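Local structure of cytochrome c, 1 heme-binding site (Geobacter sulfurreducens, 4RLR) at residues T63-L66 with M67-L70; G82-Y85 with R86-G89. The protein binds a single heme and probably carries electrons as a low-potential monoheme cytochrome, needed for taking up electrons from an electrode. All coordinates share one frame; numbering follows the deposited sequence.

Interaction 1: residues T63-L66 with M67-L70. With HEM (protoporphyrin IX containing Fe), chain B.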
loop_
_atom_site.group_PDB
_atom_site.type_symbol
_atom_site.label_atom_id
_atom_site.label_comp_id
_atom_site.label_asym_id
_atom_site.label_seq_id
_atom_site.Cartn_x
_atom_site.Cartn_y
_atom_site.Cartn_z
ATOM N N THR A 63 4.289 6.810 -6.836
ATOM C CA THR A 63 4.649 7.408 -5.557
ATOM C C THR A 63 3.444 7.883 -4.760
ATOM O O THR A 63 2.483 8.422 -5.304
ATOM C CB THR A 63 5.746 8.514 -5.654
ATOM O OG1 THR A 63 5.343 9.701 -4.978
ATOM C CG2 THR A 63 6.036 8.844 -6.993
ATOM N N GLY A 64 3.514 7.631 -3.458
ATOM C CA GLY A 64 2.440 7.960 -2.543
ATOM C C GLY A 64 1.164 7.112 -2.546
ATOM O O GLY A 64 0.300 7.330 -1.694
ATOM N N ALA A 65 1.012 6.150 -3.458
ATOM C CA ALA A 65 -0.280 5.444 -3.572
ATOM C C ALA A 65 -0.665 4.639 -2.326
ATOM O O ALA A 65 -1.822 4.671 -1.885
ATOM C CB ALA A 65 -0.309 4.536 -4.817
ATOM N N LEU A 66 0.296 3.921 -1.755
ATOM C CA LEU A 66 0.018 3.128 -0.570
ATOM C C LEU A 66 -0.369 4.044 0.575
ATOM O O LEU A 66 -1.264 3.720 1.382
ATOM C CB LEU A 66 1.253 2.322 -0.197
ATOM C CG LEU A 66 1.159 1.429 1.022
ATOM C CD1 LEU A 66 0.116 0.365 0.796
ATOM C CD2 LEU A 66 2.508 0.821 1.307
ATOM N N MET A 67 0.310 5.190 0.645
ATOM C CA MET A 67 0.023 6.187 1.676
ATOM C C MET A 67 -1.376 6.783 1.475
ATOM O O MET A 67 -2.168 6.853 2.428
ATOM C CB MET A 67 1.122 7.261 1.734
ATOM C CG MET A 67 2.516 6.720 2.105
ATOM S SD MET A 67 3.352 5.838 0.718
ATOM C CE MET A 67 4.730 6.934 0.363
ATOM N N ARG A 68 -1.714 7.143 0.239
ATOM C CA ARG A 68 -3.049 7.650 -0.075
ATOM C C ARG A 68 -4.166 6.640 0.230
ATOM O O ARG A 68 -5.211 7.012 0.754
ATOM C CB ARG A 68 -3.147 8.072 -1.530
ATOM C CG ARG A 68 -2.308 9.313 -1.879
ATOM C CD ARG A 68 -2.737 9.864 -3.199
ATOM N NE ARG A 68 -2.295 9.025 -4.298
ATOM C CZ ARG A 68 -1.043 8.958 -4.735
ATOM N NH1 ARG A 68 -0.086 9.687 -4.151
ATOM N NH2 ARG A 68 -0.745 8.158 -5.751
ATOM N N ARG A 69 -3.962 5.371 -0.109
ATOM C CA ARG A 69 -5.060 4.431 -0.034
ATOM C C ARG A 69 -5.248 3.954 1.402
ATOM O O ARG A 69 -6.384 3.658 1.811
ATOM C CB ARG A 69 -4.868 3.264 -0.987
ATOM C CG ARG A 69 -4.841 3.631 -2.482
ATOM C CD ARG A 69 -5.869 4.703 -2.869
ATOM N NE ARG A 69 -5.966 4.884 -4.322
ATOM C CZ ARG A 69 -6.621 4.064 -5.138
ATOM N NH1 ARG A 69 -7.236 2.975 -4.671
ATOM N NH2 ARG A 69 -6.653 4.309 -6.437
ATOM N N LEU A 70 -4.153 3.883 2.172
ATOM C CA LEU A 70 -4.272 3.493 3.577
ATOM C C LEU A 70 -4.583 4.661 4.562
ATOM O O LEU A 70 -4.815 4.424 5.772
ATOM C CB LEU A 70 -3.043 2.716 4.042
ATOM C CG LEU A 70 -2.853 1.307 3.460
ATOM C CD1 LEU A 70 -1.747 0.618 4.215
ATOM C CD2 LEU A 70 -4.151 0.482 3.479
HETATM C CHA HEM B . -6.248 -0.813 -5.241
HETATM C CHB HEM B . -3.540 -1.403 -1.283
HETATM C CHC HEM B . -6.824 -4.588 0.235
HETATM C CHD HEM B . -9.179 -4.454 -3.928
HETATM C C1A HEM B . -5.297 -0.651 -4.253
HETATM C C2A HEM B . -4.273 0.357 -4.281
HETATM C C3A HEM B . -3.518 0.205 -3.192
HETATM C C4A HEM B . -4.044 -0.903 -2.443
HETATM C CMA HEM B . -2.285 1.023 -2.787
HETATM C CAA HEM B . -4.128 1.407 -5.395
HETATM C CBA HEM B . -3.224 0.965 -6.544
HETATM C CGA HEM B . -3.059 2.162 -7.469
HETATM O O1A HEM B . -2.237 3.063 -7.205
HETATM O O2A HEM B . -3.771 2.220 -8.479
HETATM C C1B HEM B . -4.206 -2.339 -0.530
HETATM C C2B HEM B . -3.806 -2.764 0.772
HETATM C C3B HEM B . -4.712 -3.638 1.207
HETATM C C4B HEM B . -5.713 -3.775 0.178
HETATM C CMB HEM B . -2.520 -2.253 1.415
HETATM C CAB HEM B . -4.762 -4.369 2.552
HETATM C CBB HEM B . -4.599 -3.615 3.668
HETATM C C1C HEM B . -7.706 -4.848 -0.774
HETATM C C2C HEM B . -8.776 -5.810 -0.675
HETATM C C3C HEM B . -9.436 -5.800 -1.845
HETATM C C4C HEM B . -8.806 -4.790 -2.671
HETATM C CMC HEM B . -8.998 -6.709 0.564
HETATM C CAC HEM B . -10.687 -6.608 -2.296
HETATM C CBC HEM B . -11.659 -6.944 -1.420
HETATM C C1D HEM B . -8.572 -3.489 -4.680
HETATM C C2D HEM B . -8.956 -3.189 -6.032
HETATM C C3D HEM B . -8.039 -2.050 -6.457
HETATM C C4D HEM B . -7.205 -1.785 -5.304
HETATM C CMD HEM B . -10.055 -3.913 -6.849
HETATM C CAD HEM B . -8.006 -1.336 -7.813
HETATM C CBD HEM B . -9.170 -0.361 -7.934
HETATM C CGD HEM B . -8.890 0.808 -7.024
HETATM O O1D HEM B . -7.936 1.591 -7.241
HETATM O O2D HEM B . -9.641 0.955 -6.051
HETATM N NA HEM B . -5.154 -1.392 -3.105
HETATM N NB HEM B . -5.382 -2.955 -0.861
HETATM N NC HEM B . -7.772 -4.219 -2.001
HETATM N ND HEM B . -7.545 -2.648 -4.278
HETATM FE FE HEM B . -6.399 -2.847 -2.508
#
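R68 folds back along the start of its own helix and reaches T63, gripping that one carbonyl oxygen end-on with both terminal nitrogens. The bond from NH1 to T63 O is 3.1 Å long and lies in the carbonyl plane on a lone pair, while NH2 comes to the same oxygen tilted from that plane. A bend at chi3 (-73°) turns the guanidinium so that one face rests over the backbone of G64 and A65, with G64 C 3.2 Å above its plane. G64, the N-cap with a positive phi of 74°, leaves room for this: a CB there would run into NH1. G64 O accepts R68 N at 2.8 Å, an i to i+4 helical bond. R69 leaves the helix on another side. Its NH1 and NH2 both donate to heme O1D, the NH1 bond being 3.0 Å, and heme CAA lies over one face of the guanidinium. One turn apart, L66 and L70 run side by side in the same direction, CD1 to CD1 at 3.9 Å, and L66 CD1 and L70 CD2 both press on the heme methyl CMB. M67 bends back instead, laying CE 3.8 Å from G64 CA. Beyond the segments, R68 NH1 also donates to L111 O. Helix 92-106 packs against helix 65-70 here, with W105 on L66, V106 on M67 and F102 on L70.

Interaction 2: residues G82-Y85 with R86-G89; sequences GNMY and RHLG. With ZN (zinc ion), chain E; HEM (protoporphyrin IX containing Fe), chain B.
M84 and H87 meet where the loop crosses the heme, M84 SD lying 3.8 Å from H87 CD2, at the edge of the imidazole. Followed outward, the M84 side chain leaves CB above pyrrole B of the heme, brings CG nearest to heme NA at 3.2 Å and binds the iron through SD at 2.3 Å. The bend at chi2 (-72°) turns the sulfur down onto the metal, and chi3 (131°) swings CE toward the ND side of the ring. A type I turn from G82 to Y85 runs into a 3-10 segment, where H87 N donates to M84 O and L88 N to Y85 O. H87 is layered between heme CMC, 3.3 Å above one face, and R86 CG over the opposite face, and its ND1 binds zinc at 2.0 Å. Two waters tie R86 back to the turn, one joining its N to G82 O and the other its NE to N83 O. L88 crosses Y85 at about a right angle, CD1 to CD1 at 3.7 Å, and sends CD2 to heme CBB; an alanine here would probably open a gap between the tyrosine ring and heme CBB. N83 ND2 donates to heme O2D at 3.0 Å. With H21 on the other axial position, the iron has the His-Met ligation familiar from cytochromes c, consistent with electron transfer.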
loop_
_atom_site.group_PDB
_atom_site.type_symbol
_atom_site.label_atom_id
_atom_site.label_comp_id
_atom_site.label_asym_id
_atom_site.label_seq_id
_atom_site.Cartn_x
_atom_site.Cartn_y
_atom_site.Cartn_z
ATOM N N GLY A 82 -8.558 6.870 2.810
ATOM C CA GLY A 82 -8.285 6.173 1.567
ATOM C C GLY A 82 -9.161 4.916 1.449
ATOM O O GLY A 82 -9.562 4.313 2.444
ATOM N N ASN A 83 -9.423 4.488 0.223
ATOM C CA ASN A 83 -10.383 3.418 0.008
ATOM C C ASN A 83 -9.856 2.008 0.362
ATOM O O ASN A 83 -10.564 1.036 0.195
ATOM C CB ASN A 83 -10.932 3.486 -1.427
ATOM C CG ASN A 83 -9.978 2.910 -2.461
ATOM O OD1 ASN A 83 -8.764 2.822 -2.231
ATOM N ND2 ASN A 83 -10.520 2.513 -3.616
ATOM N N MET A 84 -8.639 1.897 0.873
ATOM C CA MET A 84 -8.140 0.603 1.354
ATOM C C MET A 84 -7.963 0.546 2.870
ATOM O O MET A 84 -7.674 -0.530 3.422
ATOM C CB MET A 84 -6.824 0.227 0.674
ATOM C CG MET A 84 -6.947 0.062 -0.851
ATOM S SD MET A 84 -7.842 -1.410 -1.394
ATOM C CE MET A 84 -8.981 -0.711 -2.588
ATOM N N TYR A 85 -8.160 1.679 3.538
ATOM C CA TYR A 85 -8.015 1.751 4.988
ATOM C C TYR A 85 -8.918 0.734 5.702
ATOM O O TYR A 85 -8.537 0.198 6.710
ATOM C CB TYR A 85 -8.324 3.172 5.473
ATOM C CG TYR A 85 -8.336 3.341 6.986
ATOM C CD1 TYR A 85 -7.185 3.217 7.727
ATOM C CD2 TYR A 85 -9.503 3.642 7.660
ATOM C CE1 TYR A 85 -7.203 3.364 9.118
ATOM C CE2 TYR A 85 -9.526 3.788 9.034
ATOM C CZ TYR A 85 -8.378 3.659 9.754
ATOM O OH TYR A 85 -8.399 3.814 11.124
ATOM N N ARG A 86 -10.100 0.470 5.146
ATOM C CA ARG A 86 -11.070 -0.419 5.778
ATOM C C ARG A 86 -10.522 -1.817 5.928
ATOM O O ARG A 86 -10.890 -2.555 6.869
ATOM C CB ARG A 86 -12.411 -0.457 5.003
ATOM C CG ARG A 86 -12.390 -1.078 3.611
ATOM C CD ARG A 86 -13.756 -0.834 2.913
ATOM N NE ARG A 86 -13.887 -1.539 1.634
ATOM C CZ ARG A 86 -14.372 -2.777 1.478
ATOM N NH1 ARG A 86 -14.795 -3.470 2.526
ATOM N NH2 ARG A 86 -14.432 -3.338 0.260
ATOM N N HIS A 87 -9.635 -2.187 5.005
ATOM C CA HIS A 87 -9.065 -3.515 5.014
ATOM C C HIS A 87 -8.054 -3.736 6.110
ATOM O O HIS A 87 -7.616 -4.856 6.304
ATOM C CB HIS A 87 -8.465 -3.819 3.638
ATOM C CG HIS A 87 -9.508 -3.867 2.581
ATOM N ND1 HIS A 87 -10.594 -4.699 2.682
ATOM C CD2 HIS A 87 -9.706 -3.109 1.476
ATOM C CE1 HIS A 87 -11.394 -4.497 1.653
ATOM N NE2 HIS A 87 -10.881 -3.535 0.909
ATOM N N LEU A 88 -7.680 -2.669 6.820
ATOM C CA LEU A 88 -6.665 -2.778 7.871
ATOM C C LEU A 88 -7.182 -3.407 9.173
ATOM O O LEU A 88 -6.387 -3.714 10.091
ATOM C CB LEU A 88 -6.008 -1.410 8.145
ATOM C CG LEU A 88 -5.001 -0.911 7.095
ATOM C CD1 LEU A 88 -4.593 0.549 7.368
ATOM C CD2 LEU A 88 -3.736 -1.830 6.990
ATOM N N GLY A 89 -8.486 -3.632 9.262
ATOM C CA GLY A 89 -9.029 -4.281 10.432
ATOM C C GLY A 89 -10.540 -4.206 10.499
ATOM O O GLY A 89 -11.150 -3.403 9.814
HETATM ZN ZN ZN E . -10.916 -6.413 3.767
HETATM C CHA HEM B . -6.248 -0.813 -5.241
HETATM C CHB HEM B . -3.540 -1.403 -1.283
HETATM C CHC HEM B . -6.824 -4.588 0.235
HETATM C CHD HEM B . -9.179 -4.454 -3.928
HETATM C C1A HEM B . -5.297 -0.651 -4.253
HETATM C C2A HEM B . -4.273 0.357 -4.281
HETATM C C3A HEM B . -3.518 0.205 -3.192
HETATM C C4A HEM B . -4.044 -0.903 -2.443
HETATM C CMA HEM B . -2.285 1.023 -2.787
HETATM C CAA HEM B . -4.128 1.407 -5.395
HETATM C CBA HEM B . -3.224 0.965 -6.544
HETATM C CGA HEM B . -3.059 2.162 -7.469
HETATM O O1A HEM B . -2.237 3.063 -7.205
HETATM O O2A HEM B . -3.771 2.220 -8.479
HETATM C C1B HEM B . -4.206 -2.339 -0.530
HETATM C C2B HEM B . -3.806 -2.764 0.772
HETATM C C3B HEM B . -4.712 -3.638 1.207
HETATM C C4B HEM B . -5.713 -3.775 0.178
HETATM C CMB HEM B . -2.520 -2.253 1.415
HETATM C CAB HEM B . -4.762 -4.369 2.552
HETATM C CBB HEM B . -4.599 -3.615 3.668
HETATM C C1C HEM B . -7.706 -4.848 -0.774
HETATM C C2C HEM B . -8.776 -5.810 -0.675
HETATM C C3C HEM B . -9.436 -5.800 -1.845
HETATM C C4C HEM B . -8.806 -4.790 -2.671
HETATM C CMC HEM B . -8.998 -6.709 0.564
HETATM C CAC HEM B . -10.687 -6.608 -2.296
HETATM C CBC HEM B . -11.659 -6.944 -1.420
HETATM C C1D HEM B . -8.572 -3.489 -4.680
HETATM C C2D HEM B . -8.956 -3.189 -6.032
HETATM C C3D HEM B . -8.039 -2.050 -6.457
HETATM C C4D HEM B . -7.205 -1.785 -5.304
HETATM C CMD HEM B . -10.055 -3.913 -6.849
HETATM C CAD HEM B . -8.006 -1.336 -7.813
HETATM C CBD HEM B . -9.170 -0.361 -7.934
HETATM C CGD HEM B . -8.890 0.808 -7.024
HETATM O O1D HEM B . -7.936 1.591 -7.241
HETATM O O2D HEM B . -9.641 0.955 -6.051
HETATM N NA HEM B . -5.154 -1.392 -3.105
HETATM N NB HEM B . -5.382 -2.955 -0.861
HETATM N NC HEM B . -7.772 -4.219 -2.001
HETATM N ND HEM B . -7.545 -2.648 -4.278
HETATM FE FE HEM B . -6.399 -2.847 -2.508
HETATM O O HOH W 1 -11.482 2.471 3.403
HETATM O O HOH W 2 -12.807 -0.016 -0.982
HETATM O O HOH W 3 -9.057 -6.965 4.489
#

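Overall arrangement
Interaction 1 comes first along the chain, at the start of and through helix 65-70; interaction 2 follows in the loop leading to helix 92-106. Their centres are about 11 Å apart, and they touch directly. R69 O and M84 N form a probable hydrogen bond, and R69 NH1 makes a weak hydrogen bond to N83 OD1, so the arginine and the asparagine that both hold one heme propionate are also weakly linked. L70 packs against M84 and Y85, and helix 92-106 backs both contacts, F102 meeting L70 as well as L88. Helix and loop thus form one wall of the heme pocket: residues 63-70 supply propionate and methyl contacts, residues 82-89 the axial methionine.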